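Local coordinates for molybdopterin-guanine dinucleotide biosynthesis protein A (MobA) (Archaeoglobus fulgidus, PDB 3NGW), which probably acts as a GTP-binding nucleotidyltransferase in the making of the guanine dinucleotide form of the molybdenum cofactor, at residues G25-L28 with I29-V32; E34-S37 with P38-T41; E48-A51 with E52-S56; R187-E190 with I191-K194. One frame throughout, in Å; residues are numbered along the deposited sequence.

Contact 1. Residues G25-L28 with I29-V32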
loop_
_atom_site.group_PDB
_atom_site.type_symbol
_atom_site.label_atom_id
_atom_site.label_comp_id
_atom_site.label_asym_id
_atom_site.label_seq_id
_atom_site.Cartn_x
_atom_site.Cartn_y
_atom_site.Cartn_z
ATOM N N GLY A 25 16.710 13.587 -2.426
ATOM C CA GLY A 25 17.465 13.752 -1.197
ATOM C C GLY A 25 16.827 13.234 0.077
ATOM O O GLY A 25 17.331 13.491 1.174
ATOM N N LYS A 26 15.728 12.501 -0.053
ATOM C CA LYS A 26 15.038 11.958 1.116
ATOM C C LYS A 26 14.687 10.491 0.873
ATOM O O LYS A 26 14.262 10.127 -0.215
ATOM C CB LYS A 26 13.765 12.764 1.380
ATOM C CG LYS A 26 13.013 12.376 2.644
ATOM C CD LYS A 26 11.576 12.878 2.576
ATOM C CE LYS A 26 11.509 14.383 2.390
ATOM N NZ LYS A 26 10.130 14.851 2.089
ATOM N N LYS A 27 14.877 9.656 1.886
ATOM C CA LYS A 27 14.578 8.235 1.768
ATOM C C LYS A 27 13.090 7.998 1.519
ATOM O O LYS A 27 12.256 8.800 1.932
ATOM C CB LYS A 27 15.003 7.508 3.042
ATOM C CG LYS A 27 16.494 7.519 3.298
ATOM C CD LYS A 27 16.836 6.657 4.507
ATOM C CE LYS A 27 18.336 6.633 4.759
ATOM N NZ LYS A 27 18.711 5.748 5.901
ATOM N N LEU A 28 12.750 6.900 0.853
ATOM C CA LEU A 28 11.347 6.624 0.594
ATOM C C LEU A 28 10.553 6.422 1.866
ATOM O O LEU A 28 9.400 6.830 1.943
ATOM C CB LEU A 28 11.187 5.404 -0.306
ATOM C CG LEU A 28 11.263 5.703 -1.799
ATOM C CD1 LEU A 28 11.036 4.413 -2.562
ATOM C CD2 LEU A 28 10.227 6.750 -2.192
ATOM N N ILE A 29 11.154 5.788 2.865
ATOM C CA ILE A 29 10.429 5.579 4.111
ATOM C C ILE A 29 10.057 6.916 4.759
ATOM O O ILE A 29 8.990 7.040 5.354
ATOM C CB ILE A 29 11.232 4.732 5.116
ATOM C CG1 ILE A 29 10.397 4.510 6.371
ATOM C CG2 ILE A 29 12.558 5.404 5.436
ATOM C CD1 ILE A 29 9.079 3.748 6.119
ATOM N N GLU A 30 10.919 7.921 4.630
ATOM C CA GLU A 30 10.622 9.223 5.219
ATOM C C GLU A 30 9.545 9.930 4.405
ATOM O O GLU A 30 8.799 10.754 4.931
ATOM C CB GLU A 30 11.900 10.060 5.315
ATOM C CG GLU A 30 13.027 9.262 5.951
ATOM C CD GLU A 30 14.270 10.070 6.274
ATOM O OE1 GLU A 30 14.567 11.055 5.554
ATOM O OE2 GLU A 30 14.965 9.686 7.244
ATOM N N TRP A 31 9.457 9.593 3.125
ATOM C CA TRP A 31 8.437 10.170 2.267
ATOM C C TRP A 31 7.041 9.762 2.732
ATOM O O TRP A 31 6.175 10.613 2.914
ATOM C CB TRP A 31 8.619 9.702 0.828
ATOM C CG TRP A 31 9.390 10.640 -0.033
ATOM C CD1 TRP A 31 10.749 10.804 -0.079
ATOM C CD2 TRP A 31 8.842 11.547 -0.998
ATOM N NE1 TRP A 31 11.081 11.760 -1.017
ATOM C CE2 TRP A 31 9.931 12.233 -1.590
ATOM C CE3 TRP A 31 7.538 11.852 -1.413
ATOM C CZ2 TRP A 31 9.748 13.202 -2.587
ATOM C CZ3 TRP A 31 7.358 12.817 -2.407
ATOM C CH2 TRP A 31 8.459 13.483 -2.977
ATOM N N VAL A 32 6.824 8.458 2.911
ATOM C CA VAL A 32 5.522 7.951 3.340
ATOM C C VAL A 32 5.245 8.246 4.813
ATOM O O VAL A 32 4.096 8.399 5.213
ATOM C CB VAL A 32 5.379 6.420 3.050
ATOM C CG1 VAL A 32 5.471 6.177 1.547
ATOM C CG2 VAL A 32 6.454 5.624 3.780
HETATM O O HOH W 1 16.678 10.962 4.034
#
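Lys26 lies across the indole of Trp31, five residues on, where the chain passes from the short strand 26-27 into helix 28-36. The two side chains meet at about a right angle. CD of Lys26 touches Trp31 CD1 at 3.5 Å, and a bend at chi3 (-58°) then carries the ammonium over the ring: NZ stands 4.5 Å from the centroid of the five-membered ring, 8° off its normal, a cation-pi contact over one face. CG of the same lysine rests 3.6 Å from Glu30 OE1, a carbon-to-oxygen touch, not an ion pair.

Backbone bonds form the first helical turn. Lys27, at the N-cap position, offers its carbonyl to Trp31 N (3.1 Å) and more weakly to Glu30 N; the same Lys27 O lies in the plane of the indole at its edge. Val32 N closes the next step on Leu28 O at 3.2 Å.

One water joins the Glu30 carboxylate to the start of the helix, giving a hydrogen to OE1 (2.6 Å) and accepting one from Lys27 N (3.1 Å), so that Glu30 reaches the N-cap amide indirectly. Glu30 OE2 bonds to Tyr58 OH, Trp31 NE1 to Leu23 O, and Lys26 NZ forms a salt bridge with Glu34. With its NE1 bonded and a cation over its face, the indole is probably held against turning.

Contact 2. Residues E34-S37 with P38-T41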
loop_
_atom_site.group_PDB
_atom_site.type_symbol
_atom_site.label_atom_id
_atom_site.label_comp_id
_atom_site.label_asym_id
_atom_site.label_seq_id
_atom_site.Cartn_x
_atom_site.Cartn_y
_atom_site.Cartn_z
ATOM N N GLU A 34 6.060 11.017 6.438
ATOM C CA GLU A 34 5.510 12.378 6.412
ATOM C C GLU A 34 4.103 12.440 5.854
ATOM O O GLU A 34 3.220 13.056 6.442
ATOM C CB GLU A 34 6.366 13.292 5.531
ATOM C CG GLU A 34 7.636 13.790 6.149
ATOM C CD GLU A 34 8.492 14.581 5.158
ATOM O OE1 GLU A 34 7.929 15.370 4.367
ATOM O OE2 GLU A 34 9.729 14.421 5.190
ATOM N N LYS A 35 3.919 11.812 4.697
ATOM C CA LYS A 35 2.639 11.818 3.992
ATOM C C LYS A 35 1.445 11.215 4.742
ATOM O O LYS A 35 0.330 11.719 4.628
ATOM C CB LYS A 35 2.804 11.114 2.636
ATOM C CG LYS A 35 1.516 10.987 1.835
ATOM C CD LYS A 35 1.685 10.151 0.572
ATOM C CE LYS A 35 2.371 10.908 -0.554
ATOM N NZ LYS A 35 3.793 11.170 -0.252
ATOM N N TYR A 36 1.687 10.167 5.524
ATOM C CA TYR A 36 0.625 9.474 6.234
ATOM C C TYR A 36 0.580 9.689 7.737
ATOM O O TYR A 36 -0.281 9.120 8.417
ATOM C CB TYR A 36 0.729 7.968 5.949
ATOM C CG TYR A 36 0.665 7.614 4.476
ATOM C CD1 TYR A 36 -0.506 7.817 3.736
ATOM C CD2 TYR A 36 1.786 7.120 3.815
ATOM C CE1 TYR A 36 -0.553 7.538 2.365
ATOM C CE2 TYR A 36 1.754 6.841 2.451
ATOM C CZ TYR A 36 0.584 7.055 1.732
ATOM O OH TYR A 36 0.565 6.803 0.380
ATOM N N SER A 37 1.496 10.486 8.276
ATOM C CA SER A 37 1.489 10.714 9.723
ATOM C C SER A 37 0.185 11.336 10.249
ATOM O O SER A 37 -0.232 11.043 11.368
ATOM C CB SER A 37 2.701 11.570 10.160
ATOM O OG SER A 37 2.734 12.826 9.514
ATOM N N PRO A 38 -0.480 12.189 9.446
ATOM C CA PRO A 38 -1.731 12.817 9.888
ATOM C C PRO A 38 -2.907 11.860 10.128
ATOM O O PRO A 38 -3.870 12.228 10.799
ATOM C CB PRO A 38 -2.043 13.798 8.758
ATOM C CG PRO A 38 -0.706 14.134 8.218
ATOM C CD PRO A 38 -0.026 12.792 8.180
ATOM N N PHE A 39 -2.834 10.645 9.593
ATOM C CA PHE A 39 -3.936 9.693 9.734
ATOM C C PHE A 39 -3.686 8.610 10.780
ATOM O O PHE A 39 -2.701 8.659 11.515
ATOM C CB PHE A 39 -4.213 9.049 8.373
ATOM C CG PHE A 39 -4.121 10.018 7.226
ATOM C CD1 PHE A 39 -5.102 10.990 7.035
ATOM C CD2 PHE A 39 -3.016 10.009 6.385
ATOM C CE1 PHE A 39 -4.981 11.942 6.024
ATOM C CE2 PHE A 39 -2.885 10.953 5.373
ATOM C CZ PHE A 39 -3.870 11.924 5.193
ATOM N N GLN A 40 -4.604 7.649 10.862
ATOM C CA GLN A 40 -4.477 6.533 11.802
ATOM C C GLN A 40 -3.781 5.467 10.983
ATOM O O GLN A 40 -4.411 4.576 10.411
ATOM C CB GLN A 40 -5.845 6.045 12.243
ATOM C CG GLN A 40 -5.763 5.108 13.423
ATOM C CD GLN A 40 -7.108 4.530 13.776
ATOM O OE1 GLN A 40 -8.141 5.133 13.480
ATOM N NE2 GLN A 40 -7.111 3.365 14.425
ATOM N N THR A 41 -2.462 5.567 10.967
ATOM C CA THR A 41 -1.610 4.726 10.145
ATOM C C THR A 41 -0.699 3.713 10.821
ATOM O O THR A 41 -0.204 3.944 11.915
ATOM C CB THR A 41 -0.718 5.651 9.296
ATOM O OG1 THR A 41 -1.547 6.628 8.658
ATOM C CG2 THR A 41 0.058 4.873 8.262
#
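Tyr36 O receives two hydrogen bonds from residues three and five places on. Thr41 OG1 reaches it at 2.8 Å, tilted 25° from the carbonyl plane, and Phe39 N at 3.2 Å, well above that plane on the opposite face. The carbonyl is thus gripped from both sides. A chi1 of -50° places the threonine hydroxyl beside its own backbone N and directs it at this oxygen, while CG2 touches Tyr36 CB at 3.9 Å. A valine in place of Thr41 would probably leave Tyr36 O with the Phe39 amide alone among these two donors, and the start of the strand less firmly tied to the residues that precede it.

The bond from Phe39 N closes a type I beta turn, Tyr36 to Phe39, through which the chain leaves helix 28-36 and enters strand 40-44 of the main sheet, a helix-to-strand link in a GT-A-type nucleotidyltransferase domain. Gln40 follows as the centre of an inverse gamma turn, and its backbone bonds to Met1 and to Val3 of strand 2-6.

Side chains fill in around the turn. Phe39 CD2 sits at the edge of the Tyr36 ring, 4.3 Å from Tyr36 CD1, and Phe39 CE2 makes a carbon-to-oxygen contact of 3.4 Å with Lys35 O. Lys35 CG lies 3.9 Å above the plane of the Tyr36 ring, over its centre, while the ammonium of that lysine turns to Pro94 O. The tyrosine ring packs on Val3, Val5 and Leu101; Phe39 meets Pro98 and Glu102 of helix 98-111.

Contact 3. Residues E48-A51 with E52-S56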
loop_
_atom_site.group_PDB
_atom_site.type_symbol
_atom_site.label_atom_id
_atom_site.label_comp_id
_atom_site.label_asym_id
_atom_site.label_seq_id
_atom_site.Cartn_x
_atom_site.Cartn_y
_atom_site.Cartn_z
ATOM N N GLU A 48 9.232 -8.983 11.726
ATOM C CA GLU A 48 9.510 -8.261 12.961
ATOM C C GLU A 48 10.907 -7.652 12.969
ATOM O O GLU A 48 11.148 -6.621 13.595
ATOM C CB GLU A 48 9.321 -9.208 14.149
ATOM C CG GLU A 48 9.610 -8.598 15.505
ATOM C CD GLU A 48 9.108 -9.465 16.655
ATOM O OE1 GLU A 48 9.310 -10.699 16.619
ATOM O OE2 GLU A 48 8.517 -8.911 17.606
ATOM N N LYS A 49 11.824 -8.293 12.260
ATOM C CA LYS A 49 13.195 -7.820 12.166
ATOM C C LYS A 49 13.207 -6.410 11.560
ATOM O O LYS A 49 13.834 -5.497 12.095
ATOM C CB LYS A 49 13.994 -8.798 11.305
ATOM C CG LYS A 49 15.473 -8.499 11.171
ATOM C CD LYS A 49 16.242 -9.725 10.661
ATOM C CE LYS A 49 15.759 -10.190 9.289
ATOM N NZ LYS A 49 16.604 -11.301 8.770
ATOM N N GLN A 50 12.501 -6.238 10.447
ATOM C CA GLN A 50 12.422 -4.942 9.794
ATOM C C GLN A 50 11.706 -3.933 10.701
ATOM O O GLN A 50 12.111 -2.778 10.803
ATOM C CB GLN A 50 11.684 -5.062 8.451
ATOM C CG GLN A 50 11.430 -3.711 7.790
ATOM C CD GLN A 50 10.842 -3.823 6.414
ATOM O OE1 GLN A 50 9.953 -4.636 6.173
ATOM N NE2 GLN A 50 11.325 -2.994 5.497
ATOM N N ALA A 51 10.640 -4.375 11.359
ATOM C CA ALA A 51 9.889 -3.507 12.259
ATOM C C ALA A 51 10.813 -2.999 13.351
ATOM O O ALA A 51 10.747 -1.834 13.736
ATOM C CB ALA A 51 8.717 -4.269 12.878
ATOM N N GLU A 52 11.678 -3.869 13.860
ATOM C CA GLU A 52 12.603 -3.447 14.904
ATOM C C GLU A 52 13.607 -2.427 14.375
ATOM O O GLU A 52 13.892 -1.436 15.046
ATOM C CB GLU A 52 13.354 -4.645 15.494
ATOM C CG GLU A 52 12.585 -5.438 16.536
ATOM C CD GLU A 52 13.432 -6.545 17.144
ATOM O OE1 GLU A 52 14.514 -6.227 17.692
ATOM O OE2 GLU A 52 13.028 -7.730 17.077
ATOM N N LYS A 53 14.139 -2.656 13.179
ATOM C CA LYS A 53 15.104 -1.715 12.622
ATOM C C LYS A 53 14.456 -0.373 12.301
ATOM O O LYS A 53 15.032 0.677 12.564
ATOM C CB LYS A 53 15.779 -2.299 11.379
ATOM C CG LYS A 53 16.654 -3.510 11.699
ATOM C CD LYS A 53 17.126 -4.261 10.450
ATOM C CE LYS A 53 17.934 -5.503 10.832
ATOM N NZ LYS A 53 18.344 -6.352 9.674
ATOM N N LEU A 54 13.250 -0.387 11.757
ATOM C CA LEU A 54 12.618 0.876 11.454
ATOM C C LEU A 54 12.175 1.598 12.728
ATOM O O LEU A 54 12.423 2.785 12.866
ATOM C CB LEU A 54 11.436 0.673 10.500
ATOM C CG LEU A 54 11.796 0.091 9.119
ATOM C CD1 LEU A 54 10.544 -0.013 8.281
ATOM C CD2 LEU A 54 12.843 0.955 8.398
ATOM N N SER A 55 11.544 0.889 13.666
ATOM C CA SER A 55 11.063 1.516 14.905
ATOM C C SER A 55 12.164 2.159 15.739
ATOM O O SER A 55 11.906 3.080 16.518
ATOM C CB SER A 55 10.312 0.509 15.780
ATOM O OG SER A 55 11.220 -0.413 16.352
ATOM N N SER A 56 13.389 1.674 15.599
ATOM C CA SER A 56 14.474 2.272 16.360
ATOM C C SER A 56 14.943 3.523 15.620
ATOM O O SER A 56 15.746 4.294 16.133
ATOM C CB SER A 56 15.631 1.278 16.550
ATOM O OG SER A 56 16.158 0.843 15.308
#
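Residues Glu48-Ala51 and Glu52-Ser55 meet as successive turns of helix 48-55, the connecting helix of the beta-alpha-beta unit formed with strands 40-44 and 62-63. Four backbone bonds of the i to i+4 kind join them: Glu52 N to Glu48 O, Lys53 N to Lys49 O, Leu54 N to Gln50 O and Ser55 N to Ala51 O. The bond from Leu54 N to Gln50 O, 2.8 Å long, runs nearly along the C=O axis.

On the buried side Gln50 and Leu54 run side by side and point the same way, Gln50 CG 3.8 Å from Leu54 CD1. Gln50 CG stands anti to its backbone N (chi1 174°), whereas Leu54 CG is beside its own (chi1 -62°), and this difference brings the two together along the helix. The amide end of Gln50 is held by Arg46 N at OE1, and Asp47 OD2 takes the backbone N of Gln50.

The exposed residues carry like charges in pairs. Lys49 and Lys53 lie alongside, their NZ atoms 5.3 Å apart; Glu48 OE2 and Glu52 OE2 are 4.7 Å apart, with carboxylate planes at 89°. Each pair probably repels mildly at this surface, while the lysine chains still touch, Lys49 CG 3.9 Å from Lys53 CE.

Ala51, Leu54 and Ser55 rest on Phe62 of strand 62-63, and Glu48 and Ala51 touch Trp64.

Contact 4. Residues R187-E190 with I191-K194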
loop_
_atom_site.group_PDB
_atom_site.type_symbol
_atom_site.label_atom_id
_atom_site.label_comp_id
_atom_site.label_asym_id
_atom_site.label_seq_id
_atom_site.Cartn_x
_atom_site.Cartn_y
_atom_site.Cartn_z
ATOM N N ARG A 187 12.736 8.639 -13.626
ATOM C CA ARG A 187 11.511 9.422 -13.788
ATOM C C ARG A 187 11.063 9.996 -12.448
ATOM O O ARG A 187 10.730 11.178 -12.353
ATOM C CB ARG A 187 10.383 8.572 -14.385
ATOM C CG ARG A 187 9.554 9.333 -15.422
ATOM C CD ARG A 187 8.052 9.325 -15.141
ATOM N NE ARG A 187 7.433 8.015 -15.340
ATOM C CZ ARG A 187 6.117 7.797 -15.309
ATOM N NH1 ARG A 187 5.636 6.572 -15.493
ATOM N NH2 ARG A 187 5.277 8.807 -15.102
ATOM N N ALA A 188 11.054 9.150 -11.420
ATOM C CA ALA A 188 10.659 9.563 -10.077
ATOM C C ALA A 188 11.390 10.841 -9.699
ATOM O O ALA A 188 10.795 11.761 -9.143
ATOM C CB ALA A 188 10.972 8.468 -9.076
ATOM N N GLU A 189 12.680 10.892 -10.009
ATOM C CA GLU A 189 13.489 12.066 -9.718
ATOM C C GLU A 189 12.953 13.293 -10.434
ATOM O O GLU A 189 12.812 14.342 -9.823
ATOM C CB GLU A 189 14.941 11.844 -10.141
ATOM C CG GLU A 189 15.871 11.398 -9.030
ATOM C CD GLU A 189 15.947 12.400 -7.887
ATOM O OE1 GLU A 189 16.110 13.612 -8.148
ATOM O OE2 GLU A 189 15.861 11.970 -6.721
ATOM N N GLU A 190 12.654 13.165 -11.725
ATOM C CA GLU A 190 12.144 14.300 -12.495
ATOM C C GLU A 190 10.833 14.810 -11.909
ATOM O O GLU A 190 10.593 16.012 -11.855
ATOM C CB GLU A 190 11.914 13.904 -13.959
ATOM C CG GLU A 190 13.014 13.054 -14.588
ATOM C CD GLU A 190 12.735 12.701 -16.059
ATOM O OE1 GLU A 190 11.556 12.451 -16.413
ATOM O OE2 GLU A 190 13.706 12.657 -16.854
ATOM N N ILE A 191 9.986 13.883 -11.477
ATOM C CA ILE A 191 8.694 14.228 -10.901
ATOM C C ILE A 191 8.844 14.991 -9.587
ATOM O O ILE A 191 8.267 16.067 -9.428
ATOM C CB ILE A 191 7.837 12.956 -10.667
ATOM C CG1 ILE A 191 7.491 12.320 -12.016
ATOM C CG2 ILE A 191 6.571 13.297 -9.904
ATOM C CD1 ILE A 191 6.767 11.003 -11.908
ATOM N N CYS A 192 9.614 14.445 -8.646
ATOM C CA CYS A 192 9.802 15.117 -7.365
ATOM C C CYS A 192 10.569 16.423 -7.545
ATOM O O CYS A 192 10.553 17.275 -6.662
ATOM C CB CYS A 192 10.536 14.212 -6.364
ATOM S SG CYS A 192 12.307 13.944 -6.693
ATOM N N SER A 193 11.234 16.580 -8.687
ATOM C CA SER A 193 11.990 17.801 -8.964
ATOM C C SER A 193 11.060 18.933 -9.371
ATOM O O SER A 193 11.175 20.054 -8.873
ATOM C CB SER A 193 13.012 17.568 -10.076
ATOM O OG SER A 193 14.107 16.800 -9.610
ATOM N N LYS A 194 10.141 18.638 -10.283
ATOM C CA LYS A 194 9.195 19.642 -10.747
ATOM C C LYS A 194 8.214 20.034 -9.642
ATOM O O LYS A 194 7.591 21.092 -9.711
ATOM C CB LYS A 194 8.438 19.130 -11.980
ATOM C CG LYS A 194 7.395 20.102 -12.526
ATOM C CD LYS A 194 7.007 19.766 -13.960
ATOM C CE LYS A 194 8.189 19.970 -14.908
ATOM N NZ LYS A 194 7.846 19.682 -16.332
#
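Two first torsions point Cys192 and Ser193 back at Glu189: chi1 of 72° sets the Cys192 sulfur between its backbone N and carbonyl carbon, and chi1 of -74° places the Ser193 hydroxyl beside its own N. Ser193 OG then gives a hydrogen bond to Glu189 O at 2.8 Å, from above the carbonyl plane, and Ser193 N adds a weak one to the same oxygen. Cys192 SG packs 3.2 Å from Glu189 O.

The preceding turn is regular, Cys192 N meeting Ala188 O at 3.0 Å with an N-H...O angle of 175°. The bent chain of Arg187 crosses Ile191, Arg187 CD to Ile191 CD1 3.9 Å.

The Glu189 carboxylate lies beside the sulfur, OE2 to Cys192 SG 4.1 Å, and OE2 accepts a bond from Cys24 N. An alanine at Glu189 would probably leave that Cys24 amide without this acceptor and the disulfide turn less firmly held.

Cys192 is joined to Cys24 by a disulfide, and Ala188 and Cys192 pack on Leu23 beside it. Helix 182-194 is thus held by a disulfide cross-link to the turn of the beta hairpin of strands 22-23 and 26-27, with Asp184, a calcium ligand in a structure of this protein, one turn before Ala188.

In the fold
Contacts 1, 2, 3 and 4 follow one another along the chain; contact 4 lies on helix 182-194, near the end of the chain. Contacts 1 and 2, with centres 13 Å apart, share helix 28-36, one at its start and one where it gives way to the next strand, and touch through the salt bridge of Lys26 NZ with Glu34 OE2. Strand 40-44, entered in contact 2, leads to helix 48-55 of contact 3, about 18 Å from contact 2 between centres. The centre of contact 4 is about 29 Å from that of contact 3, but contact 4 meets contact 1, Trp31 CZ2 lying 4.0 Å from Cys192 CB. The last helix thus packs back on an early part of the chain.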